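Local coordinates for protein endo-beta-1,4-glucanase (Bacillus licheniformis, PDB 2JEN) that hydrolyses beta-1,4-glucan backbones, acting as a family 12 xyloglucanase on the xyloglucan of plant cell walls, at residues Y136-H141 and L213-F218. The protein carries 1 engineered substitution. Numbering follows the deposited sequence.
Sequences YDIWLH and LNIRDF. With GLC (alpha-D-glucopyranose), chain B.
Ile-138 and Ile-215 meet tip to tip, CD1 of Ile-138 lying 3.9 Å from CD1 of Ile-215. CG1 stands anti to the carbonyl carbon in both (chi1 -59° and -58°), which aims the two CD1 ends at each other, yet they part at chi2, staggered in Ile-215 but near eclipsed, at 118°, in Ile-138. Two residues earlier on each segment, CD1 of Leu-213 approaches CE2 of Tyr-136 obliquely at 4.3 Å. Ile-158 touches both isoleucines, and Phe-240 meets the tyrosine ring edge-to-face. This is the buried interior of the beta-sandwich, the jelly roll of glycoside hydrolase family 12: strand 131-141 of the sheet that bears the glycan faces the place where strand 210-214 of the other sheet runs into helix 215-225. Asn-214 caps that helix, its OD1 accepting from Arg-216 N at 3.1 Å, with the donor well above the carbonyl plane. Strand alternation then works as a sorting device, for Asp-137 and Trp-139 turn to the glycan instead. The Trp-139 ring offers its edge to the glucose, CH2 lying 3.3 Å from O3 of GLC, while CG of Asp-137 sits over one ring face near the rim. OD2 of Asp-137 comes within 3.2 Å of C5 of GLC. With an alanine here, the indole would probably lose the carboxylate over its rim and the sugar a polar neighbour close to C5.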
# COMPACT_ATOMS: atom_id res chain seq x y z
N TYR A 136 5.69 -2.08 -30.40
CA TYR A 136 4.50 -2.70 -30.93
C TYR A 136 4.67 -4.20 -30.93
O TYR A 136 5.78 -4.70 -31.19
CB TYR A 136 4.22 -2.27 -32.35
CG TYR A 136 3.65 -0.88 -32.48
CD1 TYR A 136 2.28 -0.66 -32.35
CD2 TYR A 136 4.47 0.24 -32.70
CE1 TYR A 136 1.76 0.61 -32.43
CE2 TYR A 136 3.95 1.51 -32.78
CZ TYR A 136 2.58 1.71 -32.66
OH TYR A 136 2.04 2.99 -32.77
N ASP A 137 3.58 -4.90 -30.70
CA ASP A 137 3.50 -6.37 -30.82
C ASP A 137 2.28 -6.68 -31.64
O ASP A 137 1.15 -6.30 -31.28
CB ASP A 137 3.41 -7.03 -29.44
CG ASP A 137 3.88 -8.46 -29.39
OD1 ASP A 137 4.72 -8.90 -30.19
OD2 ASP A 137 3.46 -9.17 -28.49
N ILE A 138 2.51 -7.25 -32.83
CA ILE A 138 1.46 -7.54 -33.79
C ILE A 138 1.35 -9.05 -33.92
O ILE A 138 2.34 -9.73 -34.18
CB ILE A 138 1.81 -6.90 -35.15
CG1 ILE A 138 1.97 -5.38 -35.04
CG2 ILE A 138 0.78 -7.28 -36.22
CD1 ILE A 138 3.31 -4.84 -35.38
N TRP A 139 0.16 -9.59 -33.68
CA TRP A 139 -0.08 -11.02 -33.69
C TRP A 139 -0.80 -11.43 -34.95
O TRP A 139 -1.73 -10.74 -35.38
CB TRP A 139 -0.92 -11.44 -32.50
CG TRP A 139 -0.25 -11.31 -31.19
CD1 TRP A 139 -0.56 -10.44 -30.17
CD2 TRP A 139 0.83 -12.12 -30.72
NE1 TRP A 139 0.29 -10.66 -29.11
CE2 TRP A 139 1.15 -11.70 -29.43
CE3 TRP A 139 1.57 -13.18 -31.27
CZ2 TRP A 139 2.13 -12.29 -28.69
CZ3 TRP A 139 2.54 -13.76 -30.52
CH2 TRP A 139 2.82 -13.34 -29.24
N LEU A 140 -0.37 -12.56 -35.52
CA LEU A 140 -1.01 -13.14 -36.69
C LEU A 140 -1.38 -14.59 -36.43
O LEU A 140 -0.74 -15.29 -35.65
CB LEU A 140 -0.10 -13.03 -37.93
CG LEU A 140 0.34 -11.62 -38.32
CD1 LEU A 140 1.65 -11.18 -37.71
CD2 LEU A 140 0.35 -11.48 -39.86
N HIS A 141 -2.45 -15.01 -37.11
CA HIS A 141 -2.96 -16.37 -37.06
C HIS A 141 -3.30 -16.83 -38.47
O HIS A 141 -3.48 -16.02 -39.37
CB HIS A 141 -4.25 -16.45 -36.24
CG HIS A 141 -4.09 -16.25 -34.76
ND1 HIS A 141 -4.08 -15.00 -34.16
CD2 HIS A 141 -4.04 -17.17 -33.77
CE1 HIS A 141 -3.97 -15.18 -32.84
NE2 HIS A 141 -3.96 -16.48 -32.58
N LEU A 213 3.21 4.92 -38.36
CA LEU A 213 3.60 3.75 -39.14
C LEU A 213 2.43 3.09 -39.82
O LEU A 213 1.28 3.22 -39.38
CB LEU A 213 4.28 2.72 -38.26
CG LEU A 213 5.49 3.19 -37.47
CD1 LEU A 213 5.95 2.10 -36.50
CD2 LEU A 213 6.66 3.64 -38.34
N ASN A 214 2.68 2.41 -40.92
CA ASN A 214 1.70 1.55 -41.55
C ASN A 214 2.21 0.13 -41.44
O ASN A 214 3.27 -0.22 -42.00
CB ASN A 214 1.54 1.92 -43.02
CG ASN A 214 0.45 1.16 -43.71
OD1 ASN A 214 -0.12 0.20 -43.20
ND2 ASN A 214 0.16 1.56 -44.96
N ILE A 215 1.53 -0.69 -40.65
CA ILE A 215 1.99 -2.08 -40.43
C ILE A 215 2.13 -2.83 -41.76
O ILE A 215 2.98 -3.72 -41.90
CB ILE A 215 1.08 -2.82 -39.43
CG1 ILE A 215 1.02 -2.11 -38.08
CG2 ILE A 215 1.53 -4.26 -39.24
CD1 ILE A 215 2.33 -1.69 -37.55
N ARG A 216 1.32 -2.45 -42.74
CA ARG A 216 1.41 -3.09 -44.05
C ARG A 216 2.78 -2.94 -44.68
O ARG A 216 3.21 -3.80 -45.46
CB ARG A 216 0.32 -2.53 -44.96
CG ARG A 216 0.15 -3.33 -46.27
CD ARG A 216 -0.89 -2.72 -47.17
NE ARG A 216 -0.33 -1.56 -47.79
CZ ARG A 216 -0.96 -0.79 -48.69
NH1 ARG A 216 -2.22 -1.03 -49.01
NH2 ARG A 216 -0.34 0.25 -49.19
N ASP A 217 3.48 -1.85 -44.40
CA ASP A 217 4.84 -1.71 -44.93
C ASP A 217 5.75 -2.82 -44.40
O ASP A 217 6.66 -3.29 -45.09
CB ASP A 217 5.45 -0.37 -44.53
CG ASP A 217 4.74 0.85 -45.11
OD1 ASP A 217 3.96 0.70 -46.07
OD2 ASP A 217 5.07 1.97 -44.64
N PHE A 218 5.56 -3.19 -43.13
CA PHE A 218 6.38 -4.21 -42.48
C PHE A 218 5.97 -5.61 -42.93
O PHE A 218 6.84 -6.46 -43.23
CB PHE A 218 6.28 -4.04 -40.95
CG PHE A 218 6.87 -2.76 -40.49
CD1 PHE A 218 6.14 -1.59 -40.56
CD2 PHE A 218 8.20 -2.70 -40.02
CE1 PHE A 218 6.72 -0.37 -40.18
CE2 PHE A 218 8.75 -1.52 -39.65
CZ PHE A 218 7.99 -0.33 -39.72
C1 GLC B . 7.30 -11.18 -28.08
C2 GLC B . 6.96 -12.61 -27.69
C3 GLC B . 5.51 -12.67 -27.29
C4 GLC B . 5.30 -11.77 -26.08
C5 GLC B . 5.71 -10.36 -26.55
C6 GLC B . 5.41 -9.25 -25.55
O1 GLC B . 8.62 -11.03 -28.53
O2 GLC B . 7.10 -13.58 -28.71
O3 GLC B . 5.23 -14.06 -27.12
O4 GLC B . 3.94 -11.73 -25.71
O5 GLC B . 7.08 -10.38 -26.92
O6 GLC B . 5.99 -9.50 -24.29